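PDB 3TGH: glideosome-associated protein 50 from Plasmodium falciparum 3D7, which probably helps to assemble and anchor the glideosome, the complex behind parasite gliding and host-cell invasion, in the inner membrane complex, using a phosphatase-like fold. Local coordinates for residues A[8-14]-A[40-46]; A[26-31]-A[71-75]; A[194-200]-A[228-234]. One frame throughout, in Å; residues are numbered along the deposited sequence.

Contacts 1 and 3 lie close to the middle of the calcineurin-like fold, their centres about 11 Å apart; contact 2 sits farther out, its centre about 16 Å from that of contact 1. Contact 1 joins two loops that follow strands 4-8 and 37-40 of one sheet; contact 3 pairs strands 192-196 and 228-231 of the other and carries H233, which binds cobalt, just beyond the second strand. They meet where D11 OD2 accepts H233 N at 2.8 Å and G42 N reaches G197 O at 3.1 Å, both probable hydrogen bonds. Contact 2 packs helix 17-32 against the loop leading into strand 75-78 and touches contact 1 through L9 CB and F26 CZ, 3.8 Å apart. Contacts 2 and 3 do not touch.

Contact 1: residues A[8-14]-A[40-46]; sequences SLGDWGK and SPGSNFI
W12 lays its indole over the backbone carbonyl of N44, whose O sits 3.6 Å above the ring plane, over its centre. The far corner of the same indole, CH2, comes edge-to-face against F45, 3.9 Å from F45 CZ, with the two ring planes 62° apart. At the pyrrole edge W12 NE1 gives its hydrogen to S40 OG, 2.9 Å away and in the ring plane, and approaches N44 OD1 only weakly; that amide oxygen also bonds T78. S40 OG in turn donates to L9 O, nearly in line with the carbonyl, and thus relays between indole and backbone. Farther along, S43 N meets D11 OD1 at 2.9 Å from above the carboxylate plane, and a water links that oxygen to S43 OG. I46 N closes the pairing on G13 O at 3.0 Å. These two loops follow neighbouring parallel strands of a calcineurin-like sheet. D11 is gripped through OD1 by S43 N and the water, and through OD2 by the backbone N of H233, the cobalt ligand, so its carboxylate ties the two loops to the metal-binding loop.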
loop_
_atom_site.group_PDB
_atom_site.type_symbol
_atom_site.label_atom_id
_atom_site.label_comp_id
_atom_site.label_asym_id
_atom_site.label_seq_id
_atom_site.Cartn_x
_atom_site.Cartn_y
_atom_site.Cartn_z
ATOM N N SER A 8 -7.015 1.667 2.577
ATOM C CA SER A 8 -5.634 2.139 2.535
ATOM C C SER A 8 -5.465 3.274 3.536
ATOM O O SER A 8 -6.288 4.192 3.570
ATOM C CB SER A 8 -5.274 2.667 1.140
ATOM O OG SER A 8 -5.225 1.629 0.180
ATOM N N LEU A 9 -4.397 3.205 4.332
ATOM C CA LEU A 9 -4.070 4.212 5.337
ATOM C C LEU A 9 -2.557 4.458 5.318
ATOM O O LEU A 9 -1.780 3.542 5.546
ATOM C CB LEU A 9 -4.494 3.721 6.724
ATOM C CG LEU A 9 -4.224 4.699 7.873
ATOM C CD1 LEU A 9 -5.196 5.882 7.816
ATOM C CD2 LEU A 9 -4.285 3.977 9.215
ATOM N N GLY A 10 -2.132 5.686 5.046
ATOM C CA GLY A 10 -0.698 5.964 4.881
ATOM C C GLY A 10 -0.150 7.047 5.784
ATOM O O GLY A 10 -0.862 7.988 6.133
ATOM N N ASP A 11 1.113 6.899 6.186
ATOM C CA ASP A 11 1.831 7.925 6.958
ATOM C C ASP A 11 1.061 8.338 8.211
ATOM O O ASP A 11 0.902 9.524 8.520
ATOM C CB ASP A 11 2.120 9.113 6.052
ATOM C CG ASP A 11 3.024 8.738 4.889
ATOM O OD1 ASP A 11 4.249 8.648 5.098
ATOM O OD2 ASP A 11 2.521 8.531 3.772
ATOM N N TRP A 12 0.628 7.317 8.938
ATOM C CA TRP A 12 -0.413 7.421 9.962
ATOM C C TRP A 12 0.145 7.541 11.383
ATOM O O TRP A 12 -0.562 7.966 12.306
ATOM C CB TRP A 12 -1.344 6.192 9.845
ATOM C CG TRP A 12 -0.578 4.911 9.772
ATOM C CD1 TRP A 12 -0.277 4.200 8.643
ATOM C CD2 TRP A 12 0.035 4.210 10.863
ATOM N NE1 TRP A 12 0.487 3.099 8.963
ATOM C CE2 TRP A 12 0.677 3.074 10.322
ATOM C CE3 TRP A 12 0.086 4.418 12.247
ATOM C CZ2 TRP A 12 1.379 2.167 11.109
ATOM C CZ3 TRP A 12 0.780 3.503 13.037
ATOM C CH2 TRP A 12 1.422 2.397 12.462
ATOM N N GLY A 13 1.413 7.179 11.566
ATOM C CA GLY A 13 1.987 7.053 12.908
ATOM C C GLY A 13 2.576 8.312 13.504
ATOM O O GLY A 13 3.798 8.457 13.568
ATOM N N LYS A 14 1.696 9.199 13.960
ATOM C CA LYS A 14 2.090 10.414 14.663
ATOM C C LYS A 14 0.934 10.860 15.559
ATOM O O LYS A 14 -0.222 10.815 15.149
ATOM C CB LYS A 14 2.435 11.517 13.668
ATOM C CG LYS A 14 3.052 12.763 14.315
ATOM C CD LYS A 14 3.432 13.816 13.292
ATOM C CE LYS A 14 4.073 15.028 13.972
ATOM N NZ LYS A 14 4.487 16.075 12.995
ATOM N N SER A 40 -1.143 -0.440 3.902
ATOM C CA SER A 40 -0.571 0.822 4.372
ATOM C C SER A 40 0.570 1.313 3.493
ATOM O O SER A 40 1.693 0.835 3.628
ATOM C CB SER A 40 -0.095 0.672 5.814
ATOM O OG SER A 40 0.427 1.897 6.305
ATOM N N PRO A 41 0.277 2.252 2.571
ATOM C CA PRO A 41 1.332 2.876 1.798
ATOM C C PRO A 41 2.070 3.909 2.639
ATOM O O PRO A 41 1.775 4.090 3.820
ATOM C CB PRO A 41 0.568 3.522 0.639
ATOM C CG PRO A 41 -0.716 3.921 1.238
ATOM C CD PRO A 41 -1.042 2.829 2.234
ATOM N N GLY A 42 3.048 4.566 2.043
ATOM C CA GLY A 42 3.815 5.582 2.748
ATOM C C GLY A 42 4.652 5.004 3.867
ATOM O O GLY A 42 5.010 3.826 3.846
ATOM N N SER A 43 4.961 5.838 4.849
ATOM C CA SER A 43 5.640 5.389 6.061
ATOM C C SER A 43 4.617 4.899 7.087
ATOM O O SER A 43 3.418 5.170 6.971
ATOM C CB SER A 43 6.472 6.522 6.668
ATOM O OG SER A 43 7.574 6.851 5.837
ATOM N N ASN A 44 5.103 4.188 8.090
ATOM C CA ASN A 44 4.291 3.809 9.240
ATOM C C ASN A 44 4.435 4.850 10.345
ATOM O O ASN A 44 3.482 5.568 10.658
ATOM C CB ASN A 44 4.692 2.425 9.760
ATOM C CG ASN A 44 4.352 1.319 8.799
ATOM O OD1 ASN A 44 3.244 1.275 8.249
ATOM N ND2 ASN A 44 5.306 0.408 8.578
ATOM N N PHE A 45 5.636 4.950 10.906
ATOM C CA PHE A 45 5.891 5.839 12.017
ATOM C C PHE A 45 6.676 7.040 11.524
ATOM O O PHE A 45 7.798 6.904 11.035
ATOM C CB PHE A 45 6.658 5.116 13.122
ATOM C CG PHE A 45 5.883 4.006 13.760
ATOM C CD1 PHE A 45 5.070 4.245 14.862
ATOM C CD2 PHE A 45 5.956 2.720 13.251
ATOM C CE1 PHE A 45 4.346 3.213 15.449
ATOM C CE2 PHE A 45 5.232 1.688 13.833
ATOM C CZ PHE A 45 4.432 1.931 14.932
ATOM N N ILE A 46 6.093 8.222 11.688
ATOM C CA ILE A 46 6.687 9.443 11.162
ATOM C C ILE A 46 8.043 9.740 11.819
ATOM O O ILE A 46 8.938 10.259 11.162
ATOM C CB ILE A 46 5.727 10.654 11.292
ATOM C CG1 ILE A 46 4.398 10.374 10.567
ATOM C CG2 ILE A 46 6.387 11.938 10.753
ATOM C CD1 ILE A 46 4.554 9.979 9.102
HETATM O O HOH W 1 6.768 8.444 3.915
#

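Contact 2: residues A[26-31]-A[71-75]; sequences FKQFIK and DMYMP
K31, on helix 17-32, and D71, on the loop before strand 75-78, form a salt bridge where the helix, packed on one sheet of the calcineurin-like fold, meets that loop. K31 NZ reaches D71 OD1 at 3.2 Å from above the carboxylate plane, after a bend at chi2 (70°) brings NZ across to the acid. K31 is exposed, so solvent probably weakens this pairing. The other lysine divides its roles: K27 CG lies 4.0 Å from M72 SD, whereas its ammonium group leaves the contact to bond S66 O, with a weaker bond to V64 O. Within the helix, I30 N and K31 N are satisfied by F26 O and K27 O. Across the loop, the backbone of M74 is bonded to K120 and that of P75 to I38, so the chain carrying the methionines is tied to both. The rest is apolar. M72, bent at chi2 and chi3, brings its CE to 4.0 Å from F26 CD2 and its SD to 3.8 Å from I30 CD1. I38 of strand 37-40 touches F26, I30 and M74. The methyl groups I30 CG2 and M74 CE press together at 3.4 Å, tighter than usual van der Waals contact.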
loop_
_atom_site.group_PDB
_atom_site.type_symbol
_atom_site.label_atom_id
_atom_site.label_comp_id
_atom_site.label_asym_id
_atom_site.label_seq_id
_atom_site.Cartn_x
_atom_site.Cartn_y
_atom_site.Cartn_z
ATOM N N PHE A 26 -12.148 5.904 10.188
ATOM C CA PHE A 26 -11.539 4.685 9.662
ATOM C C PHE A 26 -12.270 3.452 10.174
ATOM O O PHE A 26 -12.677 2.595 9.389
ATOM C CB PHE A 26 -10.059 4.646 10.066
ATOM C CG PHE A 26 -9.221 3.650 9.301
ATOM C CD1 PHE A 26 -9.129 3.706 7.919
ATOM C CD2 PHE A 26 -8.469 2.703 9.978
ATOM C CE1 PHE A 26 -8.329 2.796 7.222
ATOM C CE2 PHE A 26 -7.674 1.793 9.283
ATOM C CZ PHE A 26 -7.606 1.849 7.911
ATOM N N LYS A 27 -12.432 3.373 11.493
ATOM C CA LYS A 27 -13.163 2.277 12.128
ATOM C C LYS A 27 -14.619 2.196 11.663
ATOM O O LYS A 27 -15.129 1.105 11.403
ATOM C CB LYS A 27 -13.129 2.419 13.650
ATOM C CG LYS A 27 -11.752 2.219 14.276
ATOM C CD LYS A 27 -11.778 2.640 15.740
ATOM C CE LYS A 27 -10.406 2.653 16.352
ATOM N NZ LYS A 27 -10.456 3.148 17.754
ATOM N N GLN A 28 -15.277 3.348 11.568
ATOM C CA GLN A 28 -16.680 3.423 11.136
ATOM C C GLN A 28 -16.855 2.844 9.738
ATOM O O GLN A 28 -17.742 2.021 9.511
ATOM C CB GLN A 28 -17.170 4.873 11.144
ATOM C CG GLN A 28 -18.668 5.029 10.838
ATOM C CD GLN A 28 -19.059 6.446 10.446
ATOM O OE1 GLN A 28 -18.209 7.267 10.137
ATOM N NE2 GLN A 28 -20.358 6.727 10.446
ATOM N N PHE A 29 -16.008 3.280 8.809
ATOM C CA PHE A 29 -16.079 2.819 7.423
ATOM C C PHE A 29 -15.695 1.359 7.268
ATOM O O PHE A 29 -16.316 0.636 6.495
ATOM C CB PHE A 29 -15.188 3.666 6.511
ATOM C CG PHE A 29 -15.849 4.909 6.008
ATOM C CD1 PHE A 29 -15.990 6.018 6.823
ATOM C CD2 PHE A 29 -16.339 4.969 4.717
ATOM C CE1 PHE A 29 -16.604 7.174 6.358
ATOM C CE2 PHE A 29 -16.952 6.122 4.243
ATOM C CZ PHE A 29 -17.082 7.224 5.069
ATOM N N ILE A 30 -14.662 0.926 7.980
ATOM C CA ILE A 30 -14.237 -0.472 7.902
ATOM C C ILE A 30 -15.385 -1.410 8.302
ATOM O O ILE A 30 -15.635 -2.415 7.626
ATOM C CB ILE A 30 -12.967 -0.718 8.740
ATOM C CG1 ILE A 30 -11.757 -0.177 7.973
ATOM C CG2 ILE A 30 -12.784 -2.207 9.043
ATOM C CD1 ILE A 30 -10.489 -0.144 8.772
ATOM N N LYS A 31 -16.092 -1.062 9.376
ATOM C CA LYS A 31 -17.264 -1.821 9.811
ATOM C C LYS A 31 -18.394 -1.742 8.778
ATOM O O LYS A 31 -18.890 -2.768 8.307
ATOM C CB LYS A 31 -17.758 -1.297 11.165
ATOM C CG LYS A 31 -19.002 -1.989 11.715
ATOM C CD LYS A 31 -18.714 -3.414 12.157
ATOM C CE LYS A 31 -19.911 -4.013 12.885
ATOM N NZ LYS A 31 -19.630 -5.387 13.386
ATOM N N ASP A 71 -13.833 -6.115 15.704
ATOM C CA ASP A 71 -14.197 -5.399 14.480
ATOM C C ASP A 71 -12.984 -4.904 13.675
ATOM O O ASP A 71 -13.096 -4.699 12.470
ATOM C CB ASP A 71 -15.110 -4.207 14.795
ATOM C CG ASP A 71 -16.517 -4.624 15.213
ATOM O OD1 ASP A 71 -16.904 -5.803 15.016
ATOM O OD2 ASP A 71 -17.239 -3.752 15.740
ATOM N N MET A 72 -11.845 -4.710 14.335
ATOM C CA MET A 72 -10.619 -4.291 13.639
ATOM C C MET A 72 -9.570 -5.407 13.545
ATOM O O MET A 72 -8.434 -5.168 13.107
ATOM C CB MET A 72 -10.025 -3.050 14.318
ATOM C CG MET A 72 -10.832 -1.774 14.086
ATOM S SD MET A 72 -10.732 -1.204 12.380
ATOM C CE MET A 72 -9.091 -0.460 12.392
ATOM N N TYR A 73 -9.937 -6.631 13.923
ATOM C CA TYR A 73 -8.986 -7.731 13.827
ATOM C C TYR A 73 -8.991 -8.296 12.412
ATOM O O TYR A 73 -9.821 -9.142 12.061
ATOM C CB TYR A 73 -9.256 -8.824 14.864
ATOM C CG TYR A 73 -8.194 -9.898 14.854
ATOM C CD1 TYR A 73 -6.861 -9.579 15.092
ATOM C CD2 TYR A 73 -8.515 -11.231 14.597
ATOM C CE1 TYR A 73 -5.873 -10.552 15.081
ATOM C CE2 TYR A 73 -7.529 -12.215 14.584
ATOM C CZ TYR A 73 -6.209 -11.861 14.824
ATOM O OH TYR A 73 -5.213 -12.807 14.818
ATOM N N MET A 74 -8.057 -7.792 11.608
ATOM C CA MET A 74 -7.890 -8.179 10.216
ATOM C C MET A 74 -6.444 -7.875 9.816
ATOM O O MET A 74 -5.743 -7.167 10.542
ATOM C CB MET A 74 -8.853 -7.376 9.338
ATOM C CG MET A 74 -8.626 -5.863 9.379
ATOM S SD MET A 74 -9.876 -4.954 8.449
ATOM C CE MET A 74 -11.320 -5.248 9.483
ATOM N N PRO A 75 -5.985 -8.403 8.672
ATOM C CA PRO A 75 -4.615 -8.126 8.242
ATOM C C PRO A 75 -4.365 -6.650 7.992
ATOM O O PRO A 75 -5.247 -5.960 7.494
ATOM C CB PRO A 75 -4.494 -8.906 6.927
ATOM C CG PRO A 75 -5.498 -9.985 7.050
ATOM C CD PRO A 75 -6.646 -9.360 7.771
#

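Contact 3: residues A[194-200]-A[228-234]; sequences IVVGDQP and LYISGHD. With CO (cobalt (II) ion), chain G.
H233 NE2 binds the cobalt ion at 2.2 Å, and four waters also coordinate the metal. One of them, at 2.4 Å from cobalt, donates to Q199 OE1, the oxygen that also stands 3.6 Å above the H233 ring, over its centre. The other ring nitrogen, H233 ND1, is taken up by D198: D198 OD2 accepts it at 3.1 Å, on the syn side but tilted out of the carboxylate plane, and lies close to the plane of the imidazole; the bond to OD1 is weak. A chi1 of 172° swings the D198 carboxylate back to the histidine, although its CB points away. This His-carboxylate bond should fix the rotation of the ring and may make NE2 a stronger donor to the metal. D198 OD2 also accepts T82 N, and Q199 NE2 is held by P200 O and S207 OG.

Behind this lies the parallel pairing of strands 192-196 and 228-231, central strands of one sheet of the metallophosphoesterase sandwich; the metal ligand sits in the loop just after a strand end. V195 N bonds L228 O, I230 N bonds V195 O, and G197 N bonds I230 O. Beyond the paired strands G232 N donates to D198 O, keeping the two loops together. On one face Y229 lies against V195 CG1 and sends its OH to Q199 O at 2.7 Å, from above the carbonyl plane. On the other face I194 CG2 rests beside I230 CD1, 3.7 Å away, and I230 continues onto F6 and S8 of strand 4-8 in the facing sheet.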
loop_
_atom_site.group_PDB
_atom_site.type_symbol
_atom_site.label_atom_id
_atom_site.label_comp_id
_atom_site.label_asym_id
_atom_site.label_seq_id
_atom_site.Cartn_x
_atom_site.Cartn_y
_atom_site.Cartn_z
ATOM N N ILE A 194 -2.476 -4.726 -7.949
ATOM C CA ILE A 194 -2.376 -3.529 -7.128
ATOM C C ILE A 194 -0.994 -3.505 -6.493
ATOM O O ILE A 194 -0.576 -4.465 -5.856
ATOM C CB ILE A 194 -3.455 -3.511 -6.008
ATOM C CG1 ILE A 194 -4.865 -3.512 -6.612
ATOM C CG2 ILE A 194 -3.282 -2.292 -5.077
ATOM C CD1 ILE A 194 -5.395 -4.903 -6.918
ATOM N N VAL A 195 -0.279 -2.400 -6.672
ATOM C CA VAL A 195 1.043 -2.244 -6.089
ATOM C C VAL A 195 0.966 -1.166 -5.002
ATOM O O VAL A 195 0.267 -0.163 -5.164
ATOM C CB VAL A 195 2.084 -1.878 -7.165
ATOM C CG1 VAL A 195 3.472 -1.733 -6.560
ATOM C CG2 VAL A 195 2.092 -2.926 -8.294
ATOM N N VAL A 196 1.659 -1.406 -3.892
ATOM C CA VAL A 196 1.636 -0.529 -2.721
ATOM C C VAL A 196 3.063 -0.180 -2.334
ATOM O O VAL A 196 3.909 -1.073 -2.205
ATOM C CB VAL A 196 0.961 -1.255 -1.519
ATOM C CG1 VAL A 196 0.987 -0.378 -0.270
ATOM C CG2 VAL A 196 -0.472 -1.657 -1.872
ATOM N N GLY A 197 3.354 1.113 -2.157
ATOM C CA GLY A 197 4.693 1.554 -1.797
ATOM C C GLY A 197 4.667 2.886 -1.075
ATOM O O GLY A 197 3.588 3.416 -0.753
ATOM N N ASP A 198 5.851 3.436 -0.828
ATOM C CA ASP A 198 5.972 4.716 -0.124
ATOM C C ASP A 198 5.967 5.903 -1.118
ATOM O O ASP A 198 5.037 6.711 -1.129
ATOM C CB ASP A 198 7.231 4.722 0.748
ATOM C CG ASP A 198 7.524 6.087 1.355
ATOM O OD1 ASP A 198 6.567 6.784 1.749
ATOM O OD2 ASP A 198 8.711 6.451 1.462
ATOM N N GLN A 199 7.000 5.985 -1.948
ATOM C CA GLN A 199 7.193 7.118 -2.850
ATOM C C GLN A 199 6.332 7.016 -4.124
ATOM O O GLN A 199 6.410 6.024 -4.853
ATOM C CB GLN A 199 8.681 7.223 -3.221
ATOM C CG GLN A 199 9.017 8.245 -4.284
ATOM C CD GLN A 199 8.751 9.664 -3.848
ATOM O OE1 GLN A 199 9.259 10.115 -2.821
ATOM N NE2 GLN A 199 7.965 10.393 -4.643
ATOM N N PRO A 200 5.522 8.056 -4.411
ATOM C CA PRO A 200 4.789 8.076 -5.685
ATOM C C PRO A 200 5.685 8.270 -6.901
ATOM O O PRO A 200 6.735 8.909 -6.814
ATOM C CB PRO A 200 3.847 9.280 -5.553
ATOM C CG PRO A 200 4.311 10.043 -4.391
ATOM C CD PRO A 200 5.101 9.140 -3.515
ATOM N N LEU A 228 -3.637 -0.255 -10.199
ATOM C CA LEU A 228 -3.402 0.807 -9.219
ATOM C C LEU A 228 -1.982 0.743 -8.664
ATOM O O LEU A 228 -1.508 -0.330 -8.293
ATOM C CB LEU A 228 -4.326 0.640 -8.016
ATOM C CG LEU A 228 -5.702 1.286 -7.920
ATOM C CD1 LEU A 228 -6.559 0.991 -9.117
ATOM C CD2 LEU A 228 -6.351 0.803 -6.631
ATOM N N TYR A 229 -1.325 1.896 -8.572
ATOM C CA TYR A 229 -0.152 2.033 -7.717
ATOM C C TYR A 229 -0.542 2.982 -6.593
ATOM O O TYR A 229 -0.817 4.153 -6.833
ATOM C CB TYR A 229 1.081 2.556 -8.473
ATOM C CG TYR A 229 2.267 2.828 -7.557
ATOM C CD1 TYR A 229 2.699 1.869 -6.645
ATOM C CD2 TYR A 229 2.934 4.042 -7.578
ATOM C CE1 TYR A 229 3.762 2.109 -5.792
ATOM C CE2 TYR A 229 4.018 4.290 -6.729
ATOM C CZ TYR A 229 4.420 3.322 -5.832
ATOM O OH TYR A 229 5.477 3.543 -4.979
ATOM N N ILE A 230 -0.618 2.445 -5.376
ATOM C CA ILE A 230 -1.013 3.195 -4.189
ATOM C C ILE A 230 0.233 3.569 -3.393
ATOM O O ILE A 230 1.014 2.695 -2.992
ATOM C CB ILE A 230 -1.973 2.367 -3.290
ATOM C CG1 ILE A 230 -3.160 1.825 -4.107
ATOM C CG2 ILE A 230 -2.441 3.221 -2.089
ATOM C CD1 ILE A 230 -4.072 0.833 -3.334
ATOM N N SER A 231 0.437 4.867 -3.190
ATOM C CA SER A 231 1.608 5.357 -2.483
ATOM C C SER A 231 1.195 6.359 -1.412
ATOM O O SER A 231 0.015 6.689 -1.269
ATOM C CB SER A 231 2.587 5.984 -3.478
ATOM O OG SER A 231 1.964 7.036 -4.178
ATOM N N GLY A 232 2.174 6.812 -0.641
ATOM C CA GLY A 232 1.956 7.781 0.417
ATOM C C GLY A 232 3.012 8.855 0.272
ATOM O O GLY A 232 3.148 9.444 -0.799
ATOM N N HIS A 233 3.754 9.092 1.347
ATOM C CA HIS A 233 4.918 9.981 1.363
ATOM C C HIS A 233 4.520 11.448 1.330
ATOM O O HIS A 233 4.850 12.200 2.237
ATOM C CB HIS A 233 5.885 9.664 0.219
ATOM C CG HIS A 233 7.251 10.221 0.432
ATOM N ND1 HIS A 233 8.276 9.483 0.985
ATOM C CD2 HIS A 233 7.759 11.450 0.183
ATOM C CE1 HIS A 233 9.362 10.234 1.057
ATOM N NE2 HIS A 233 9.071 11.430 0.581
ATOM N N ASP A 234 3.833 11.851 0.270
ATOM C CA ASP A 234 3.202 13.164 0.226
ATOM C C ASP A 234 1.919 13.118 1.055
ATOM O O ASP A 234 1.091 12.221 0.887
ATOM C CB ASP A 234 2.924 13.576 -1.219
ATOM C CG ASP A 234 4.200 13.896 -1.984
ATOM O OD1 ASP A 234 5.172 14.365 -1.353
ATOM O OD2 ASP A 234 4.240 13.684 -3.217
HETATM CO CO CO G . 10.645 12.843 0.024
HETATM O O HOH W 2 10.549 12.331 -2.320
HETATM O O HOH W 3 11.280 13.037 1.918
HETATM O O HOH W 4 12.380 11.117 0.158
HETATM O O HOH W 5 9.272 14.685 -0.012
#